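Local atomic coordinates of glutamate--cysteine ligase GshA (Methylobacillus flagellatus KT, PDB entry 3K1T), a protein that probably acts as a ligase that joins glutamate to cysteine to form gamma-glutamylcysteine. Residues Arg21-Met26 with Ala398-Tyr403; Pro102-Arg107 with Gly132-Glu137; Gly356-His361 with Glu378-Glu383. One frame throughout, in Å; residues are numbered along the deposited sequence. Where two conformers were deposited one is given.

Contacts 1 and 3 are neighbours, although their centres are about 21 Å apart. They meet through Phe402 of helix 398-421: its CZ lies 3.5 Å from Tyr358 OH, and its CE2 lies 3.8 Å from Phe382 CD2. Helix 398-421 follows strand 377-381, and contact 3 is nested in the loop that contact 1 closes. Contact 2 lies at a mixed sheet, separate from the antiparallel sheet of contact 3. Its centre is about 41 Å from that of contact 1, across the centre of the chain, and about 26 Å from that of contact 3; the nearest atoms of contacts 2 and 3 are about 13 Å apart. A sulfate ion, bound by Arg359, lies at contact 3.

Contact 1 of 3, residues Arg21-Met26 with Ala398-Tyr403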
loop_
_atom_site.group_PDB
_atom_site.type_symbol
_atom_site.label_atom_id
_atom_site.label_comp_id
_atom_site.label_asym_id
_atom_site.label_seq_id
_atom_site.Cartn_x
_atom_site.Cartn_y
_atom_site.Cartn_z
ATOM N N ARG A 21 -13.754 14.748 16.975
ATOM C CA ARG A 21 -14.281 15.215 15.687
ATOM C C ARG A 21 -13.800 14.317 14.529
ATOM O O ARG A 21 -14.593 13.972 13.637
ATOM C CB ARG A 21 -13.897 16.687 15.433
ATOM C CG ARG A 21 -14.546 17.698 16.400
ATOM C CD ARG A 21 -16.067 17.889 16.239
ATOM N NE ARG A 21 -16.441 19.000 17.112
ATOM C CZ ARG A 21 -16.594 18.913 18.443
ATOM N NH1 ARG A 21 -16.459 17.748 19.073
ATOM N NH2 ARG A 21 -16.865 20.002 19.165
ATOM N N LEU A 22 -12.511 13.932 14.538
ATOM C CA LEU A 22 -11.955 13.066 13.484
ATOM C C LEU A 22 -12.636 11.691 13.495
ATOM O O LEU A 22 -12.985 11.137 12.436
ATOM C CB LEU A 22 -10.430 12.887 13.630
ATOM C CG LEU A 22 -9.550 14.131 13.558
ATOM C CD1 LEU A 22 -8.068 13.718 13.894
ATOM C CD2 LEU A 22 -9.666 14.824 12.178
ATOM N N LEU A 23 -12.834 11.149 14.694
ATOM C CA LEU A 23 -13.400 9.802 14.832
ATOM C C LEU A 23 -14.928 9.784 14.629
ATOM O O LEU A 23 -15.500 8.729 14.462
ATOM C CB LEU A 23 -13.039 9.192 16.161
ATOM C CG LEU A 23 -11.522 9.076 16.394
ATOM C CD1 LEU A 23 -11.240 8.677 17.847
ATOM C CD2 LEU A 23 -10.826 8.116 15.402
ATOM N N ASP A 24 -15.575 10.930 14.639
ATOM C CA ASP A 24 -17.005 10.987 14.304
ATOM C C ASP A 24 -17.208 11.330 12.818
ATOM O O ASP A 24 -18.370 11.434 12.365
ATOM C CB ASP A 24 -17.711 12.036 15.187
ATOM C CG ASP A 24 -19.266 11.999 15.082
ATOM O OD1 ASP A 24 -19.871 10.914 14.989
ATOM O OD2 ASP A 24 -19.898 13.073 15.134
ATOM N N ASN A 25 -16.116 11.578 12.078
ATOM C CA ASN A 25 -16.205 11.994 10.671
ATOM C C ASN A 25 -15.248 11.201 9.777
ATOM O O ASN A 25 -14.852 11.678 8.730
ATOM C CB ASN A 25 -15.868 13.491 10.576
ATOM C CG ASN A 25 -16.984 14.365 11.099
ATOM O OD1 ASN A 25 -18.027 14.469 10.441
ATOM N ND2 ASN A 25 -16.808 14.959 12.317
HETATM N N MSE A 26 -14.885 9.992 10.186
HETATM C CA MSE A 26 -13.780 9.276 9.537
HETATM C C MSE A 26 -14.019 9.003 8.029
HETATM O O MSE A 26 -13.203 9.388 7.195
HETATM C CB MSE A 26 -13.366 8.048 10.364
HETATM C CG MSE A 26 -12.092 7.384 9.883
HETATM SE SE MSE A 26 -12.473 6.049 8.495
HETATM C CE MSE A 26 -10.636 5.406 8.266
ATOM N N ALA A 398 -3.828 4.969 21.565
ATOM C CA ALA A 398 -2.680 5.099 20.659
ATOM C C ALA A 398 -3.033 5.092 19.161
ATOM O O ALA A 398 -2.579 5.975 18.424
ATOM C CB ALA A 398 -1.581 4.029 20.965
ATOM N N PRO A 399 -3.863 4.144 18.712
ATOM C CA PRO A 399 -4.221 4.151 17.286
ATOM C C PRO A 399 -5.009 5.389 16.862
ATOM O O PRO A 399 -4.987 5.756 15.683
ATOM C CB PRO A 399 -5.090 2.917 17.107
ATOM C CG PRO A 399 -4.955 2.115 18.386
ATOM C CD PRO A 399 -4.414 2.983 19.443
ATOM N N ASN A 400 -5.687 6.009 17.799
ATOM C CA ASN A 400 -6.458 7.223 17.530
ATOM C C ASN A 400 -5.609 8.502 17.565
ATOM O O ASN A 400 -5.782 9.393 16.706
ATOM C CB ASN A 400 -7.677 7.271 18.465
ATOM C CG ASN A 400 -8.685 6.220 18.141
ATOM O OD1 ASN A 400 -8.765 5.750 17.000
ATOM N ND2 ASN A 400 -9.509 5.848 19.126
ATOM N N ARG A 401 -4.640 8.555 18.490
ATOM C CA ARG A 401 -3.633 9.587 18.480
ATOM C C ARG A 401 -2.884 9.564 17.143
ATOM O O ARG A 401 -2.680 10.624 16.504
ATOM C CB ARG A 401 -2.657 9.383 19.652
ATOM C CG ARG A 401 -1.386 10.306 19.621
ATOM C CD ARG A 401 -1.606 11.625 20.269
ATOM N NE ARG A 401 -1.775 11.517 21.728
ATOM C CZ ARG A 401 -0.815 11.489 22.638
ATOM N NH1 ARG A 401 0.458 11.567 22.289
ATOM N NH2 ARG A 401 -1.135 11.367 23.928
ATOM N N PHE A 402 -2.457 8.368 16.723
ATOM C CA PHE A 402 -1.663 8.248 15.486
ATOM C C PHE A 402 -2.479 8.477 14.229
ATOM O O PHE A 402 -1.960 9.023 13.247
ATOM C CB PHE A 402 -0.779 6.958 15.500
ATOM C CG PHE A 402 0.469 7.165 16.282
ATOM C CD1 PHE A 402 0.456 7.090 17.677
ATOM C CD2 PHE A 402 1.623 7.588 15.662
ATOM C CE1 PHE A 402 1.576 7.358 18.416
ATOM C CE2 PHE A 402 2.765 7.853 16.405
ATOM C CZ PHE A 402 2.732 7.754 17.782
ATOM N N TYR A 403 -3.773 8.134 14.264
ATOM C CA TYR A 403 -4.673 8.506 13.185
ATOM C C TYR A 403 -4.716 10.038 13.045
ATOM O O TYR A 403 -4.607 10.572 11.906
ATOM C CB TYR A 403 -6.096 7.918 13.337
ATOM C CG TYR A 403 -7.024 8.338 12.224
ATOM C CD1 TYR A 403 -6.825 7.893 10.918
ATOM C CD2 TYR A 403 -8.112 9.182 12.461
ATOM C CE1 TYR A 403 -7.656 8.270 9.884
ATOM C CE2 TYR A 403 -8.961 9.589 11.397
ATOM C CZ TYR A 403 -8.716 9.133 10.110
ATOM O OH TYR A 403 -9.543 9.520 9.052
#
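Leu23 and Asn400 bring the two backbones nearest each other, with CA atoms 7.9 Å apart, where the last turn of helix 13-23 meets the first turns of helix 398-421. At that spacing the side chains bridge the gap, and Tyr403 does most of the work. Its CG is anti to the backbone N (chi1 179°), which sends the ring out from its helix toward Leu22, Leu23 and Met26. Leu22 meets the ring at its edge: CB is 4.2 Å from Tyr403 CE2. Leu23 comes in at a slant, with CD2 4.1 Å from Tyr403 CD2. Met26, present as selenomethionine, touches the phenol end through CG, 3.4 Å from Tyr403 OH. The hydroxyl has its polar partner in Glu30 of helix 26-40.

Leu23 also spreads its two methyls over the amide of Asn400. CD1 is 3.6 Å from Asn400 ND2, while CD2 is 3.5 Å from Asn400 OD1. Both amide atoms are already engaged: OD1 accepts from the backbone N of Asp390 and ND2 donates to the carbonyl O of Ala394, in a loop whose Pro389 also packs against Leu23, Asn400 and Tyr403.

The turn that ends helix 13-23 has its own brace. Asn25 ND2 donates to Arg21 O at 2.8 Å (N-H...O angle 158°), and Arg21 O lies close to the amide plane of Asn25. Met26 also packs on Gln124 of the second subunit.

The contact is thus made by van der Waals packing, part of it against polar groups whose own bonds go outside the two segments. The bonds of Asn400 fix the rotation of its amide. The bond of Tyr403 holds its hydroxyl end. Leu23 and Met26 therefore pack against an amide and a hydroxyl already held in place.

Contact 2 of 3, residues Pro102-Arg107 with Gly132-Glu137; sequences PENHTR and GSIAPE
Pro102 and Asn104 meet Gly132-Ala135 in a largely water-mediated contact between the loops that follow strands 97-102 and 128-133, the parallel neighbours of a beta-alpha-beta crossover through helix 109-124. Pro102 CD packs against Gly132 O at 3.3 Å.

Beyond them Asn104 takes over. Its CG is anti to the carbonyl carbon (chi1 -74°), and this lays the amide beside Ile134 and Ala135. The side chains of Asn104 and Ile134 cross at about a right angle, with Asn104 OD1 3.5 Å from Ile134 CG1. Two waters link the loops. The first donates to Asn104 OD1 at 2.8 Å and also to Pro102 O, and accepts from Ile134 N at 3.0 Å. The second accepts from Asn104 ND2 at 3.2 Å and donates to Ile134 O at 2.7 Å. Replacing Asn104 with an alanine would probably leave both waters short of a partner and open a gap beside Ala135.

Asn178 donates from ND2 to Pro102 O, which also takes the first water, so two donors grip this carbonyl. The second loop turns on itself as it leaves its strand. Ser133 forms an ST turn, its OG accepting from Ala135 N at 3.0 Å with an N-H...O angle of 160°.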
loop_
_atom_site.group_PDB
_atom_site.type_symbol
_atom_site.label_atom_id
_atom_site.label_comp_id
_atom_site.label_asym_id
_atom_site.label_seq_id
_atom_site.Cartn_x
_atom_site.Cartn_y
_atom_site.Cartn_z
ATOM N N PRO A 102 21.738 12.492 -4.007
ATOM C CA PRO A 102 21.751 12.702 -2.558
ATOM C C PRO A 102 22.202 14.109 -2.194
ATOM O O PRO A 102 22.733 14.828 -3.053
ATOM C CB PRO A 102 22.756 11.675 -2.082
ATOM C CG PRO A 102 23.767 11.654 -3.194
ATOM C CD PRO A 102 22.990 11.876 -4.468
ATOM N N GLU A 103 21.981 14.492 -0.943
ATOM C CA GLU A 103 22.625 15.677 -0.379
ATOM C C GLU A 103 24.148 15.514 -0.582
ATOM O O GLU A 103 24.653 14.387 -0.734
ATOM C CB GLU A 103 22.299 15.829 1.107
ATOM C CG GLU A 103 20.896 16.358 1.455
ATOM C CD GLU A 103 20.669 17.835 1.035
ATOM O OE1 GLU A 103 21.665 18.536 0.719
ATOM O OE2 GLU A 103 19.490 18.283 0.995
ATOM N N ASN A 104 24.869 16.632 -0.651
ATOM C CA ASN A 104 26.326 16.585 -0.869
ATOM C C ASN A 104 27.148 15.991 0.310
ATOM O O ASN A 104 28.350 15.711 0.153
ATOM C CB ASN A 104 26.871 17.966 -1.279
ATOM C CG ASN A 104 26.512 18.359 -2.730
ATOM O OD1 ASN A 104 25.928 17.582 -3.484
ATOM N ND2 ASN A 104 26.913 19.571 -3.128
ATOM N N HIS A 105 26.492 15.725 1.443
ATOM C CA HIS A 105 27.089 15.002 2.597
ATOM C C HIS A 105 27.692 13.611 2.311
ATOM O O HIS A 105 26.991 12.650 1.926
ATOM C CB HIS A 105 26.064 14.820 3.723
ATOM C CG HIS A 105 25.369 16.080 4.120
ATOM N ND1 HIS A 105 26.039 17.276 4.288
ATOM C CD2 HIS A 105 24.064 16.333 4.383
ATOM C CE1 HIS A 105 25.173 18.217 4.619
ATOM N NE2 HIS A 105 23.968 17.674 4.677
ATOM N N THR A 106 28.995 13.487 2.530
ATOM C CA THR A 106 29.656 12.191 2.430
ATOM C C THR A 106 30.202 11.688 3.792
ATOM O O THR A 106 30.690 10.557 3.879
ATOM C CB THR A 106 30.789 12.246 1.381
ATOM O OG1 THR A 106 31.729 13.267 1.753
ATOM C CG2 THR A 106 30.223 12.559 -0.012
ATOM N N ARG A 107 30.119 12.507 4.844
ATOM C CA ARG A 107 30.678 12.151 6.159
ATOM C C ARG A 107 29.645 11.928 7.253
ATOM O O ARG A 107 30.012 11.484 8.342
ATOM C CB ARG A 107 31.694 13.195 6.660
ATOM C CG ARG A 107 32.928 13.367 5.794
ATOM C CD ARG A 107 33.616 14.669 6.165
ATOM N NE ARG A 107 34.829 14.888 5.384
ATOM C CZ ARG A 107 35.522 16.032 5.355
ATOM N NH1 ARG A 107 35.116 17.095 6.056
ATOM N NH2 ARG A 107 36.633 16.119 4.613
ATOM N N GLY A 132 23.741 9.164 -8.036
ATOM C CA GLY A 132 24.523 10.154 -8.782
ATOM C C GLY A 132 24.801 11.375 -7.933
ATOM O O GLY A 132 23.896 12.143 -7.596
ATOM N N SER A 133 26.062 11.556 -7.584
ATOM C CA SER A 133 26.498 12.712 -6.833
ATOM C C SER A 133 26.682 13.962 -7.695
ATOM O O SER A 133 27.258 13.881 -8.776
ATOM C CB SER A 133 27.873 12.398 -6.208
ATOM O OG SER A 133 28.318 13.478 -5.405
ATOM N N ILE A 134 26.278 15.113 -7.168
ATOM C CA ILE A 134 26.631 16.406 -7.742
ATOM C C ILE A 134 27.614 17.139 -6.834
ATOM O O ILE A 134 27.788 18.352 -6.953
ATOM C CB ILE A 134 25.367 17.274 -8.031
ATOM C CG1 ILE A 134 24.565 17.566 -6.758
ATOM C CG2 ILE A 134 24.496 16.585 -9.099
ATOM C CD1 ILE A 134 23.363 18.613 -6.950
ATOM N N ALA A 135 28.261 16.414 -5.921
ATOM C CA ALA A 135 29.239 17.008 -5.026
ATOM C C ALA A 135 30.545 17.144 -5.818
ATOM O O ALA A 135 31.026 16.188 -6.428
ATOM C CB ALA A 135 29.452 16.162 -3.778
ATOM N N PRO A 136 31.115 18.354 -5.833
ATOM C CA PRO A 136 32.281 18.620 -6.698
ATOM C C PRO A 136 33.537 17.796 -6.334
ATOM O O PRO A 136 34.365 17.540 -7.191
ATOM C CB PRO A 136 32.514 20.121 -6.498
ATOM C CG PRO A 136 32.023 20.404 -5.124
ATOM C CD PRO A 136 30.774 19.519 -4.996
ATOM N N GLU A 137 33.637 17.382 -5.083
ATOM C CA GLU A 137 34.706 16.504 -4.617
ATOM C C GLU A 137 34.566 15.013 -4.986
ATOM O O GLU A 137 35.505 14.252 -4.837
ATOM C CB GLU A 137 34.860 16.649 -3.100
ATOM C CG GLU A 137 33.717 16.066 -2.287
ATOM C CD GLU A 137 32.558 17.046 -2.007
ATOM O OE1 GLU A 137 32.449 18.121 -2.674
ATOM O OE2 GLU A 137 31.735 16.690 -1.098
HETATM O O HOH W 1 25.234 15.042 -4.387
HETATM O O HOH W 2 26.592 20.595 -6.177
#

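Contact 3 of 3, residues Gly356-His361 with Glu378-Glu383. With SO4 (sulfate ion), chain B.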
loop_
_atom_site.group_PDB
_atom_site.type_symbol
_atom_site.label_atom_id
_atom_site.label_comp_id
_atom_site.label_asym_id
_atom_site.label_seq_id
_atom_site.Cartn_x
_atom_site.Cartn_y
_atom_site.Cartn_z
ATOM N N GLY A 356 6.941 6.599 10.476
ATOM C CA GLY A 356 7.676 7.750 10.969
ATOM C C GLY A 356 8.470 7.446 12.214
ATOM O O GLY A 356 8.716 6.266 12.533
ATOM N N PHE A 357 8.890 8.502 12.907
ATOM C CA PHE A 357 9.697 8.355 14.080
ATOM C C PHE A 357 9.595 9.589 14.947
ATOM O O PHE A 357 9.203 10.632 14.476
ATOM C CB PHE A 357 11.170 8.041 13.710
ATOM C CG PHE A 357 11.841 9.101 12.888
ATOM C CD1 PHE A 357 11.794 9.050 11.492
ATOM C CD2 PHE A 357 12.550 10.113 13.492
ATOM C CE1 PHE A 357 12.430 9.999 10.727
ATOM C CE2 PHE A 357 13.200 11.108 12.742
ATOM C CZ PHE A 357 13.127 11.058 11.342
ATOM N N TYR A 358 9.919 9.447 16.234
ATOM C CA TYR A 358 10.102 10.607 17.102
ATOM C C TYR A 358 11.538 11.136 17.080
ATOM O O TYR A 358 12.487 10.353 17.082
ATOM C CB TYR A 358 9.790 10.234 18.539
ATOM C CG TYR A 358 8.316 10.135 18.886
ATOM C CD1 TYR A 358 7.600 11.271 19.187
ATOM C CD2 TYR A 358 7.662 8.897 18.953
ATOM C CE1 TYR A 358 6.267 11.198 19.577
ATOM C CE2 TYR A 358 6.299 8.822 19.354
ATOM C CZ TYR A 358 5.628 9.979 19.659
ATOM O OH TYR A 358 4.292 9.934 20.066
ATOM N N ARG A 359 11.671 12.451 17.129
ATOM C CA ARG A 359 12.947 13.099 17.438
ATOM C C ARG A 359 12.976 13.282 18.957
ATOM O O ARG A 359 12.198 14.070 19.493
ATOM C CB ARG A 359 13.058 14.465 16.780
ATOM C CG ARG A 359 12.880 14.485 15.240
ATOM C CD ARG A 359 13.015 15.898 14.696
ATOM N NE ARG A 359 12.456 16.012 13.341
ATOM C CZ ARG A 359 13.026 15.531 12.232
ATOM N NH1 ARG A 359 14.221 14.970 12.289
ATOM N NH2 ARG A 359 12.403 15.631 11.052
ATOM N N VAL A 360 13.883 12.566 19.610
ATOM C CA VAL A 360 14.021 12.586 21.050
ATOM C C VAL A 360 15.207 13.494 21.337
ATOM O O VAL A 360 16.360 13.179 20.995
ATOM C CB VAL A 360 14.194 11.152 21.640
ATOM C CG1 VAL A 360 14.374 11.178 23.216
ATOM C CG2 VAL A 360 13.034 10.214 21.251
ATOM N N HIS A 361 14.915 14.649 21.905
ATOM C CA HIS A 361 15.934 15.683 22.163
ATOM C C HIS A 361 17.098 15.149 22.995
ATOM O O HIS A 361 16.896 14.476 24.013
ATOM C CB HIS A 361 15.344 16.897 22.912
ATOM C CG HIS A 361 14.365 17.706 22.126
ATOM N ND1 HIS A 361 14.195 19.058 22.338
ATOM C CD2 HIS A 361 13.445 17.353 21.198
ATOM C CE1 HIS A 361 13.213 19.498 21.579
ATOM N NE2 HIS A 361 12.774 18.495 20.841
ATOM N N GLU A 378 18.026 11.933 18.954
ATOM C CA GLU A 378 18.133 10.554 18.542
ATOM C C GLU A 378 16.725 10.077 18.083
ATOM O O GLU A 378 15.731 10.408 18.728
ATOM C CB GLU A 378 18.588 9.710 19.692
ATOM C CG GLU A 378 20.041 10.091 20.097
ATOM C CD GLU A 378 20.531 9.347 21.318
ATOM O OE1 GLU A 378 19.766 8.516 21.885
ATOM O OE2 GLU A 378 21.707 9.610 21.717
ATOM N N PRO A 379 16.653 9.290 17.001
ATOM C CA PRO A 379 15.334 8.819 16.511
ATOM C C PRO A 379 14.781 7.693 17.367
ATOM O O PRO A 379 15.545 6.908 17.901
ATOM C CB PRO A 379 15.632 8.313 15.091
ATOM C CG PRO A 379 17.121 7.883 15.145
ATOM C CD PRO A 379 17.777 8.861 16.136
ATOM N N LEU A 380 13.465 7.613 17.489
ATOM C CA LEU A 380 12.791 6.520 18.163
ATOM C C LEU A 380 11.639 6.121 17.277
ATOM O O LEU A 380 10.739 6.912 17.024
ATOM C CB LEU A 380 12.230 6.968 19.504
ATOM C CG LEU A 380 11.446 5.910 20.268
ATOM C CD1 LEU A 380 12.373 4.800 20.812
ATOM C CD2 LEU A 380 10.659 6.635 21.393
ATOM N N THR A 381 11.669 4.902 16.764
ATOM C CA THR A 381 10.709 4.538 15.730
ATOM C C THR A 381 9.294 4.379 16.310
ATOM O O THR A 381 9.110 4.083 17.491
ATOM C CB THR A 381 11.182 3.269 14.934
ATOM O OG1 THR A 381 10.536 3.258 13.643
ATOM C CG2 THR A 381 10.857 1.999 15.706
ATOM N N PHE A 382 8.307 4.712 15.484
ATOM C CA PHE A 382 6.885 4.599 15.831
ATOM C C PHE A 382 6.538 3.134 16.008
ATOM O O PHE A 382 6.954 2.306 15.210
ATOM C CB PHE A 382 6.008 5.114 14.689
ATOM C CG PHE A 382 5.911 6.596 14.575
ATOM C CD1 PHE A 382 6.514 7.472 15.496
ATOM C CD2 PHE A 382 5.196 7.131 13.533
ATOM C CE1 PHE A 382 6.375 8.827 15.364
ATOM C CE2 PHE A 382 5.065 8.487 13.387
ATOM C CZ PHE A 382 5.673 9.348 14.295
ATOM N N GLU A 383 5.744 2.844 17.019
ATOM C CA GLU A 383 5.225 1.511 17.284
ATOM C C GLU A 383 3.766 1.318 16.774
ATOM O O GLU A 383 3.311 0.193 16.601
ATOM C CB GLU A 383 5.286 1.276 18.792
ATOM C CG GLU A 383 6.720 1.258 19.388
ATOM C CD GLU A 383 7.539 0.056 18.915
ATOM O OE1 GLU A 383 6.976 -1.053 18.995
ATOM O OE2 GLU A 383 8.741 0.205 18.526
HETATM S S SO4 B . 13.479 14.514 7.734
HETATM O O1 SO4 B . 13.818 14.056 9.062
HETATM O O2 SO4 B . 12.496 13.537 7.387
HETATM O O3 SO4 B . 12.890 15.834 7.744
HETATM O O4 SO4 B . 14.656 14.460 6.839
#
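Phe382 fits flat against the hollow beside Gly356, at one end of an antiparallel strand pair. Gly356 C lies 3.5 Å above the ring plane, and Phe357 N is over the same face. The lack of a side chain at Gly356 makes this hollow; a CB there would meet Phe382 CE2 and, at these backbone angles, the preceding carbonyl O too. The edge of Phe382 then points at the face of Tyr358 in a T-shaped stack, with planes at 73° and CE1 3.8 Å above the tyrosine plane, toward its rim.

Backbone bonds pair Tyr358 with Leu380 and Val360 with Glu378. On the face that carries Tyr358, Val360 CG2 nestles against Leu380 CB at 3.8 Å. On the face that carries Arg359, Pro379 CB fills the dip beside Phe357 CD2, 3.9 Å away.

Arg359 extends from this face to a sulfate. Its NH2 donates to O1 of the ion at 2.9 Å, with weak bonds from NH2 to O3 and from NH1 to O1. Asp49 forms a salt bridge with NH2, and Ser47, Asn63 and Gly67 also bind the ion. The sulfate probably came from the crystallisation liquor, but these donors are consistent with an anion-binding pocket.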